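Local coordinates for protein hemolysin (Streptococcus suis, PDB 3HVN) that probably binds cholesterol in host cell membranes and lyses the cells by assembling into large oligomeric pores, at residues I446-E459 / T470-I484. The protein carries 1 engineered substitution. Sequence-based numbering, arbitrary orientation.
Sequences IPGNARNLHVNIQE and TVYDKDLPLVGQRKI
An antiparallel beta hairpin of the C-terminal beta sandwich of this cholesterol-dependent cytolysin joins 450-459 to 470-476. Strand 468-476 is the outermost of its four-stranded sheet within the chain, and 404-416 flanks 450-460 on its other side. Val455 and Lys474 form a hydrogen-bonded pair, with Val455 N to Lys474 O at 2.8 Å. A classic beta bulge comes next, where Val471 and Tyr472 together lie across from the single residue Ile457. Ile457 O accepts two hydrogen bonds. Tyr472 N lies 2.8 Å from Ile457 O. Val471 N lies 3.0 Å from Ile457 O.

One face of the hairpin is largely apolar and turns toward the second sheet of the sandwich. Val455 CG2 meets Leu476 CD1 at 3.5 Å. Val455 CG1, anti to the backbone N (chi1 175°), reaches Ile484 CD1 at 3.9 Å, on strand 481-487 of that second sheet. Ile457 CD1 touches Ile484 CG2. The Tyr472 hydroxyl is hydrogen-bonded to Asp497, and Lys474 NZ to the hydroxyl of Tyr495. Beyond Pro477, Leu478 centres an inverse gamma turn and lays CD2 against Leu453 CD2 at 3.6 Å.

The opposite face is polar. Asp473 and Asp475 approach the His454 ring at its two nitrogens. Their carboxylate planes stand steeply to the ring. The hydrogen bond from His454 NE2 to Asp473 OD1 is weak. His454 ND1 donates to Asp475 OD2 at 2.6 Å, with that oxygen 31° out of the ring plane.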
loop_
_atom_site.group_PDB
_atom_site.type_symbol
_atom_site.label_atom_id
_atom_site.label_comp_id
_atom_site.label_asym_id
_atom_site.label_seq_id
_atom_site.Cartn_x
_atom_site.Cartn_y
_atom_site.Cartn_z
ATOM N N ILE A 446 33.664 -13.761 -4.323
ATOM C CA ILE A 446 32.492 -14.567 -4.636
ATOM C C ILE A 446 31.311 -13.648 -4.930
ATOM O O ILE A 446 30.978 -12.782 -4.121
ATOM C CB ILE A 446 32.125 -15.496 -3.466
ATOM C CG1 ILE A 446 33.383 -16.137 -2.874
ATOM C CG2 ILE A 446 31.136 -16.560 -3.919
ATOM C CD1 ILE A 446 34.153 -16.989 -3.857
ATOM N N PRO A 447 30.678 -13.831 -6.098
ATOM C CA PRO A 447 29.557 -12.987 -6.530
ATOM C C PRO A 447 28.342 -13.132 -5.621
ATOM O O PRO A 447 28.256 -14.089 -4.852
ATOM C CB PRO A 447 29.233 -13.523 -7.929
ATOM C CG PRO A 447 30.460 -14.259 -8.362
ATOM C CD PRO A 447 31.033 -14.838 -7.111
ATOM N N GLY A 448 27.413 -12.185 -5.715
ATOM C CA GLY A 448 26.209 -12.213 -4.906
ATOM C C GLY A 448 25.282 -13.351 -5.285
ATOM O O GLY A 448 24.576 -13.897 -4.438
ATOM N N ASN A 449 25.287 -13.711 -6.565
ATOM C CA ASN A 449 24.452 -14.802 -7.053
ATOM C C ASN A 449 25.050 -16.169 -6.742
ATOM O O ASN A 449 24.784 -17.142 -7.444
ATOM C CB ASN A 449 24.214 -14.672 -8.558
ATOM C CG ASN A 449 25.491 -14.807 -9.365
ATOM O OD1 ASN A 449 25.622 -15.707 -10.195
ATOM N ND2 ASN A 449 26.442 -13.914 -9.124
ATOM N N ALA A 450 25.857 -16.240 -5.691
ATOM C CA ALA A 450 26.499 -17.492 -5.315
ATOM C C ALA A 450 26.017 -17.978 -3.954
ATOM O O ALA A 450 25.534 -17.192 -3.141
ATOM C CB ALA A 450 28.011 -17.334 -5.317
ATOM N N ARG A 451 26.151 -19.280 -3.720
ATOM C CA ARG A 451 25.765 -19.893 -2.453
ATOM C C ARG A 451 26.437 -21.253 -2.289
ATOM O O ARG A 451 27.092 -21.744 -3.209
ATOM C CB ARG A 451 24.242 -20.031 -2.357
ATOM C CG ARG A 451 23.541 -18.770 -1.878
ATOM C CD ARG A 451 22.130 -18.662 -2.426
ATOM N NE ARG A 451 21.598 -17.311 -2.270
ATOM C CZ ARG A 451 20.467 -16.883 -2.822
ATOM N NH1 ARG A 451 19.742 -17.700 -3.574
ATOM N NH2 ARG A 451 20.063 -15.636 -2.624
ATOM N N ASN A 452 26.272 -21.855 -1.116
ATOM C CA ASN A 452 26.890 -23.143 -0.816
ATOM C C ASN A 452 28.411 -23.100 -0.944
ATOM O O ASN A 452 29.005 -23.888 -1.679
ATOM C CB ASN A 452 26.314 -24.244 -1.709
ATOM C CG ASN A 452 24.849 -24.511 -1.433
ATOM O OD1 ASN A 452 24.205 -23.788 -0.673
ATOM N ND2 ASN A 452 24.311 -25.557 -2.051
ATOM N N LEU A 453 29.031 -22.172 -0.223
ATOM C CA LEU A 453 30.483 -22.035 -0.231
ATOM C C LEU A 453 31.145 -23.121 0.608
ATOM O O LEU A 453 30.708 -23.410 1.721
ATOM C CB LEU A 453 30.890 -20.658 0.297
ATOM C CG LEU A 453 32.350 -20.506 0.731
ATOM C CD1 LEU A 453 33.293 -20.671 -0.453
ATOM C CD2 LEU A 453 32.574 -19.164 1.413
ATOM N N HIS A 454 32.200 -23.721 0.067
ATOM C CA HIS A 454 32.977 -24.703 0.812
ATOM C C HIS A 454 34.477 -24.478 0.662
ATOM O O HIS A 454 34.982 -24.260 -0.446
ATOM C CB HIS A 454 32.617 -26.128 0.393
ATOM C CG HIS A 454 33.381 -27.180 1.135
ATOM N ND1 HIS A 454 33.089 -27.534 2.434
ATOM C CD2 HIS A 454 34.433 -27.947 0.764
ATOM C CE1 HIS A 454 33.924 -28.478 2.829
ATOM N NE2 HIS A 454 34.750 -28.747 1.835
ATOM N N VAL A 455 35.181 -24.540 1.789
ATOM C CA VAL A 455 36.622 -24.331 1.815
ATOM C C VAL A 455 37.359 -25.559 2.340
ATOM O O VAL A 455 37.062 -26.062 3.430
ATOM C CB VAL A 455 37.001 -23.113 2.678
ATOM C CG1 VAL A 455 38.515 -22.990 2.791
ATOM C CG2 VAL A 455 36.393 -21.846 2.098
ATOM N N ASN A 456 38.319 -26.032 1.551
ATOM C CA ASN A 456 39.144 -27.174 1.924
ATOM C C ASN A 456 40.619 -26.902 1.647
ATOM O O ASN A 456 41.038 -26.808 0.493
ATOM C CB ASN A 456 38.690 -28.430 1.176
ATOM C CG ASN A 456 39.476 -29.670 1.574
ATOM O OD1 ASN A 456 40.655 -29.590 1.920
ATOM N ND2 ASN A 456 38.822 -30.824 1.522
ATOM N N ILE A 457 41.400 -26.774 2.714
ATOM C CA ILE A 457 42.834 -26.557 2.594
ATOM C C ILE A 457 43.618 -27.626 3.347
ATOM O O ILE A 457 43.329 -27.928 4.510
ATOM C CB ILE A 457 43.238 -25.160 3.096
ATOM C CG1 ILE A 457 42.620 -24.889 4.465
ATOM C CG2 ILE A 457 42.789 -24.100 2.113
ATOM C CD1 ILE A 457 42.660 -23.435 4.878
ATOM N N GLN A 458 44.609 -28.196 2.668
ATOM C CA GLN A 458 45.422 -29.264 3.236
ATOM C C GLN A 458 46.893 -28.860 3.266
ATOM O O GLN A 458 47.301 -27.926 2.576
ATOM C CB GLN A 458 45.245 -30.548 2.422
ATOM C CG GLN A 458 43.793 -30.919 2.165
ATOM C CD GLN A 458 43.643 -32.039 1.154
ATOM O OE1 GLN A 458 44.601 -32.749 0.850
ATOM N NE2 GLN A 458 42.436 -32.202 0.626
ATOM N N GLU A 459 47.685 -29.566 4.067
ATOM C CA GLU A 459 49.109 -29.269 4.182
ATOM C C GLU A 459 49.970 -30.503 3.926
ATOM O O GLU A 459 49.679 -31.591 4.422
ATOM C CB GLU A 459 49.424 -28.661 5.552
ATOM C CG GLU A 459 50.852 -28.868 6.025
ATOM C CD GLU A 459 51.035 -30.181 6.760
ATOM O OE1 GLU A 459 50.015 -30.802 7.126
ATOM O OE2 GLU A 459 52.194 -30.590 6.974
ATOM N N THR A 470 44.912 -33.104 5.821
ATOM C CA THR A 470 43.853 -32.107 5.760
ATOM C C THR A 470 43.954 -31.148 6.943
ATOM O O THR A 470 43.999 -31.572 8.097
ATOM C CB THR A 470 42.458 -32.762 5.737
ATOM O OG1 THR A 470 41.452 -31.755 5.910
ATOM C CG2 THR A 470 42.332 -33.795 6.847
ATOM N N VAL A 471 43.996 -29.855 6.645
ATOM C CA VAL A 471 44.161 -28.838 7.677
ATOM C C VAL A 471 42.846 -28.150 8.016
ATOM O O VAL A 471 42.575 -27.847 9.179
ATOM C CB VAL A 471 45.188 -27.771 7.253
ATOM C CG1 VAL A 471 45.161 -26.592 8.214
ATOM C CG2 VAL A 471 46.575 -28.377 7.183
ATOM N N TYR A 472 42.030 -27.905 6.996
ATOM C CA TYR A 472 40.772 -27.193 7.186
ATOM C C TYR A 472 39.762 -27.634 6.132
ATOM O O TYR A 472 40.110 -27.814 4.968
ATOM C CB TYR A 472 41.020 -25.685 7.112
ATOM C CG TYR A 472 39.806 -24.812 7.344
ATOM C CD1 TYR A 472 39.621 -24.154 8.553
ATOM C CD2 TYR A 472 38.858 -24.626 6.346
ATOM C CE1 TYR A 472 38.520 -23.347 8.766
ATOM C CE2 TYR A 472 37.752 -23.822 6.552
ATOM C CZ TYR A 472 37.588 -23.184 7.762
ATOM O OH TYR A 472 36.490 -22.382 7.969
ATOM N N ASP A 473 38.513 -27.815 6.545
ATOM C CA ASP A 473 37.475 -28.287 5.636
ATOM C C ASP A 473 36.098 -27.922 6.170
ATOM O O ASP A 473 35.585 -28.581 7.075
ATOM C CB ASP A 473 37.577 -29.803 5.460
ATOM C CG ASP A 473 36.684 -30.321 4.352
ATOM O OD1 ASP A 473 36.723 -29.751 3.243
ATOM O OD2 ASP A 473 35.948 -31.304 4.588
ATOM N N LYS A 474 35.495 -26.876 5.612
ATOM C CA LYS A 474 34.217 -26.400 6.134
ATOM C C LYS A 474 33.283 -25.817 5.079
ATOM O O LYS A 474 33.727 -25.250 4.076
ATOM C CB LYS A 474 34.442 -25.354 7.232
ATOM C CG LYS A 474 35.111 -25.882 8.490
ATOM C CD LYS A 474 35.253 -24.783 9.531
ATOM C CE LYS A 474 36.038 -25.260 10.742
ATOM N NZ LYS A 474 36.255 -24.162 11.725
ATOM N N ASP A 475 31.984 -25.967 5.321
ATOM C CA ASP A 475 30.972 -25.228 4.583
ATOM C C ASP A 475 30.864 -23.856 5.231
ATOM O O ASP A 475 30.650 -23.751 6.438
ATOM C CB ASP A 475 29.620 -25.940 4.655
ATOM C CG ASP A 475 29.638 -27.304 3.994
ATOM O OD1 ASP A 475 28.693 -28.089 4.221
ATOM O OD2 ASP A 475 30.595 -27.592 3.246
ATOM N N LEU A 476 31.021 -22.804 4.437
ATOM C CA LEU A 476 31.042 -21.452 4.987
ATOM C C LEU A 476 29.913 -20.579 4.456
ATOM O O LEU A 476 29.602 -20.608 3.265
ATOM C CB LEU A 476 32.391 -20.784 4.712
ATOM C CG LEU A 476 33.620 -21.456 5.326
ATOM C CD1 LEU A 476 34.874 -20.654 5.024
ATOM C CD2 LEU A 476 33.440 -21.628 6.826
ATOM N N PRO A 477 29.289 -19.799 5.352
ATOM C CA PRO A 477 28.298 -18.791 4.969
ATOM C C PRO A 477 28.967 -17.675 4.179
ATOM O O PRO A 477 30.101 -17.310 4.487
ATOM C CB PRO A 477 27.804 -18.252 6.317
ATOM C CG PRO A 477 28.165 -19.302 7.315
ATOM C CD PRO A 477 29.435 -19.902 6.813
ATOM N N LEU A 478 28.280 -17.142 3.175
ATOM C CA LEU A 478 28.847 -16.072 2.362
ATOM C C LEU A 478 28.761 -14.721 3.064
ATOM O O LEU A 478 28.068 -13.812 2.604
ATOM C CB LEU A 478 28.165 -16.014 0.994
ATOM C CG LEU A 478 28.561 -17.137 0.034
ATOM C CD1 LEU A 478 27.831 -16.994 -1.285
ATOM C CD2 LEU A 478 30.066 -17.141 -0.184
ATOM N N VAL A 479 29.470 -14.599 4.180
ATOM C CA VAL A 479 29.507 -13.357 4.939
ATOM C C VAL A 479 30.267 -12.288 4.158
ATOM O O VAL A 479 30.954 -12.594 3.183
ATOM C CB VAL A 479 30.171 -13.565 6.315
ATOM C CG1 VAL A 479 31.675 -13.738 6.157
ATOM C CG2 VAL A 479 29.854 -12.405 7.247
ATOM N N GLY A 480 30.134 -11.034 4.584
ATOM C CA GLY A 480 30.782 -9.923 3.912
ATOM C C GLY A 480 32.247 -10.173 3.610
ATOM O O GLY A 480 32.628 -10.369 2.455
ATOM N N GLN A 481 33.071 -10.167 4.652
ATOM C CA GLN A 481 34.502 -10.402 4.504
ATOM C C GLN A 481 34.964 -11.493 5.461
ATOM O O GLN A 481 34.661 -11.448 6.653
ATOM C CB GLN A 481 35.283 -9.115 4.774
ATOM C CG GLN A 481 36.795 -9.287 4.770
ATOM C CD GLN A 481 37.379 -9.312 3.372
ATOM O OE1 GLN A 481 37.122 -8.420 2.564
ATOM N NE2 GLN A 481 38.178 -10.332 3.082
ATOM N N ARG A 482 35.694 -12.474 4.942
ATOM C CA ARG A 482 36.235 -13.532 5.791
ATOM C C ARG A 482 37.691 -13.856 5.475
ATOM O O ARG A 482 38.038 -14.147 4.332
ATOM C CB ARG A 482 35.380 -14.798 5.705
ATOM C CG ARG A 482 36.136 -16.068 6.062
ATOM C CD ARG A 482 35.292 -16.995 6.914
ATOM N NE ARG A 482 33.919 -17.098 6.433
ATOM C CZ ARG A 482 32.935 -17.670 7.116
ATOM N NH1 ARG A 482 33.173 -18.190 8.314
ATOM N NH2 ARG A 482 31.713 -17.722 6.606
ATOM N N LYS A 483 38.533 -13.810 6.501
ATOM C CA LYS A 483 39.953 -14.089 6.339
ATOM C C LYS A 483 40.326 -15.438 6.945
ATOM O O LYS A 483 40.020 -15.716 8.107
ATOM C CB LYS A 483 40.793 -12.981 6.979
ATOM C CG LYS A 483 42.284 -13.093 6.703
ATOM C CD LYS A 483 43.073 -12.083 7.519
ATOM C CE LYS A 483 44.544 -12.090 7.138
ATOM N NZ LYS A 483 45.375 -11.339 8.118
ATOM N N ILE A 484 40.984 -16.273 6.147
ATOM C CA ILE A 484 41.472 -17.562 6.619
ATOM C C ILE A 484 42.992 -17.614 6.533
ATOM O O ILE A 484 43.569 -17.545 5.443
ATOM C CB ILE A 484 40.877 -18.729 5.811
ATOM C CG1 ILE A 484 39.348 -18.693 5.867
ATOM C CG2 ILE A 484 41.398 -20.058 6.335
ATOM C CD1 ILE A 484 38.685 -19.801 5.079
#